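Side-chain contact in AAEL008620-PA odorant-binding protein (PDB 5V13), which binds juvenile hormone III in mosquito hemolymph, as a secreted member of the odorant-binding protein family: residues F200-E205 with R216-A221. Numbering follows the deposited sequence.
Sequences FRWITE and RDYEAA
The indole of W202 and the carboxylate of D217 meet through a single buried hydrogen bond, NE1 of W202 donating its N-H to OD2 of D217 at 2.8 Å. The bond is nearly straight (164° at the hydrogen), and the oxygen lies close to the indole plane at the pyrrole edge. The N-H reaches OD2 on its anti side, somewhat out of the carboxylate plane, and the two flat groups are turned 42° against each other. The D217 methylene also comes up to the benzo ring, with CB 4.0 Å from CZ2 of W202. A looser apolar touch follows at the far end of the indole, CH2 of W202 lying 4.4 Å from CE1 of Y218.

In W202, CG stands beside the backbone N and anti to the carbonyl carbon (chi1 -70°), which swings the indole toward the helix; CB of D217 points toward the loop. The same OD2 forms a salt bridge with R261, so two donors share one buried oxygen, probably stabilising its negative charge. R261 also donates to the carbonyl O of F200. F200 itself lies over one face of the indole, offset toward its rim, with F200 CD2 3.9 Å above the W202 plane.

The W202-D217 bond, backbone bonding of W202 with N210 just before helix 211-220, and R261 together join the loop after helix 190-199 to helix 211-220. This is probably the second of two OBP-like helical domains, as in long D7 proteins, apart from the hormone-holding one; V257 of helix 251-264 and L246 of helix 239-247 pack against both W202 and Y218.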
loop_
_atom_site.group_PDB
_atom_site.type_symbol
_atom_site.label_atom_id
_atom_site.label_comp_id
_atom_site.label_asym_id
_atom_site.label_seq_id
_atom_site.Cartn_x
_atom_site.Cartn_y
_atom_site.Cartn_z
ATOM N N PHE B 200 18.804 8.756 -2.108
ATOM C CA PHE B 200 19.635 8.877 -3.302
ATOM C C PHE B 200 21.012 8.233 -3.123
ATOM O O PHE B 200 21.757 8.120 -4.106
ATOM C CB PHE B 200 19.832 10.364 -3.675
ATOM C CG PHE B 200 18.587 11.057 -4.232
ATOM C CD1 PHE B 200 17.372 10.391 -4.331
ATOM C CD2 PHE B 200 18.660 12.387 -4.670
ATOM C CE1 PHE B 200 16.230 11.033 -4.850
ATOM C CE2 PHE B 200 17.528 13.046 -5.188
ATOM C CZ PHE B 200 16.312 12.369 -5.279
ATOM N N ARG B 201 21.370 7.844 -1.894
ATOM C CA ARG B 201 22.733 7.425 -1.536
ATOM C C ARG B 201 23.768 8.520 -1.799
ATOM O O ARG B 201 24.956 8.232 -2.003
ATOM C CB ARG B 201 23.133 6.120 -2.240
ATOM C CG ARG B 201 22.612 4.835 -1.556
ATOM C CD ARG B 201 21.071 4.694 -1.648
ATOM N NE ARG B 201 20.585 3.393 -1.159
ATOM C CZ ARG B 201 19.301 3.030 -1.113
ATOM N NH1 ARG B 201 18.340 3.865 -1.532
ATOM N NH2 ARG B 201 18.970 1.824 -0.655
ATOM N N TRP B 202 23.336 9.789 -1.778
ATOM C CA TRP B 202 24.290 10.898 -1.709
ATOM C C TRP B 202 24.941 10.973 -0.331
ATOM O O TRP B 202 26.093 11.403 -0.206
ATOM C CB TRP B 202 23.607 12.233 -2.021
ATOM C CG TRP B 202 23.174 12.422 -3.431
ATOM C CD1 TRP B 202 23.187 11.494 -4.424
ATOM C CD2 TRP B 202 22.684 13.635 -4.020
ATOM N NE1 TRP B 202 22.714 12.042 -5.588
ATOM C CE2 TRP B 202 22.408 13.359 -5.373
ATOM C CE3 TRP B 202 22.445 14.925 -3.531
ATOM C CZ2 TRP B 202 21.907 14.320 -6.247
ATOM C CZ3 TRP B 202 21.943 15.889 -4.407
ATOM C CH2 TRP B 202 21.689 15.582 -5.749
ATOM N N ILE B 203 24.211 10.577 0.706
ATOM C CA ILE B 203 24.749 10.374 2.048
ATOM C C ILE B 203 24.629 8.890 2.357
ATOM O O ILE B 203 23.548 8.308 2.204
ATOM C CB ILE B 203 24.009 11.221 3.097
ATOM C CG1 ILE B 203 24.322 12.703 2.881
ATOM C CG2 ILE B 203 24.395 10.777 4.528
ATOM C CD1 ILE B 203 23.608 13.636 3.851
ATOM N N THR B 204 25.740 8.276 2.765
ATOM C CA THR B 204 25.753 6.835 2.943
ATOM C C THR B 204 25.074 6.462 4.249
ATOM O O THR B 204 24.765 7.313 5.094
ATOM C CB THR B 204 27.185 6.301 2.937
ATOM O OG1 THR B 204 27.833 6.693 4.151
ATOM C CG2 THR B 204 27.965 6.866 1.755
ATOM N N GLU B 205 24.843 5.159 4.417
ATOM C CA GLU B 205 24.225 4.699 5.650
ATOM C C GLU B 205 25.052 5.097 6.867
ATOM O O GLU B 205 24.489 5.343 7.941
ATOM C CB GLU B 205 24.025 3.186 5.601
ATOM C CG GLU B 205 23.322 2.617 6.831
ATOM C CD GLU B 205 22.799 1.207 6.601
ATOM O OE1 GLU B 205 22.652 0.827 5.414
ATOM O OE2 GLU B 205 22.543 0.490 7.605
ATOM N N ARG B 216 27.704 11.481 -10.508
ATOM C CA ARG B 216 26.954 10.666 -11.461
ATOM C C ARG B 216 25.579 11.268 -11.760
ATOM O O ARG B 216 25.177 11.383 -12.922
ATOM C CB ARG B 216 26.842 9.248 -10.895
ATOM C CG ARG B 216 25.922 8.278 -11.600
ATOM C CD ARG B 216 25.930 6.949 -10.828
ATOM N NE ARG B 216 24.606 6.341 -10.709
ATOM C CZ ARG B 216 24.248 5.200 -11.291
ATOM N NH1 ARG B 216 25.120 4.524 -12.030
ATOM N NH2 ARG B 216 23.019 4.725 -11.128
ATOM N N ASP B 217 24.854 11.684 -10.718
ATOM C CA ASP B 217 23.522 12.248 -10.932
ATOM C C ASP B 217 23.592 13.626 -11.577
ATOM O O ASP B 217 22.737 13.969 -12.402
ATOM C CB ASP B 217 22.758 12.299 -9.611
ATOM C CG ASP B 217 22.299 10.926 -9.167
ATOM O OD1 ASP B 217 22.315 10.007 -10.020
ATOM O OD2 ASP B 217 21.904 10.767 -7.992
ATOM N N TYR B 218 24.598 14.434 -11.219
ATOM C CA TYR B 218 24.759 15.721 -11.890
ATOM C C TYR B 218 25.020 15.522 -13.375
ATOM O O TYR B 218 24.391 16.170 -14.219
ATOM C CB TYR B 218 25.885 16.535 -11.244
ATOM C CG TYR B 218 25.380 17.554 -10.234
ATOM C CD1 TYR B 218 24.908 17.143 -8.991
ATOM C CD2 TYR B 218 25.361 18.917 -10.530
ATOM C CE1 TYR B 218 24.430 18.057 -8.066
ATOM C CE2 TYR B 218 24.887 19.849 -9.606
ATOM C CZ TYR B 218 24.428 19.407 -8.373
ATOM O OH TYR B 218 23.944 20.304 -7.441
ATOM N N GLU B 219 25.924 14.597 -13.713
ATOM C CA GLU B 219 26.268 14.371 -15.117
ATOM C C GLU B 219 25.075 13.829 -15.906
ATOM O O GLU B 219 24.815 14.278 -17.028
ATOM C CB GLU B 219 27.469 13.428 -15.209
ATOM C CG GLU B 219 28.775 14.062 -14.727
ATOM C CD GLU B 219 29.947 13.087 -14.694
ATOM O OE1 GLU B 219 31.064 13.512 -14.320
ATOM O OE2 GLU B 219 29.754 11.900 -15.033
ATOM N N ALA B 220 24.323 12.885 -15.327
ATOM C CA ALA B 220 23.163 12.330 -16.022
ATOM C C ALA B 220 22.093 13.383 -16.276
ATOM O O ALA B 220 21.356 13.293 -17.264
ATOM C CB ALA B 220 22.574 11.166 -15.223
ATOM N N ALA B 221 21.983 14.381 -15.398
ATOM C CA ALA B 221 21.046 15.480 -15.596
ATOM C C ALA B 221 21.562 16.534 -16.566
ATOM O O ALA B 221 20.822 17.474 -16.888
ATOM C CB ALA B 221 20.722 16.138 -14.254
#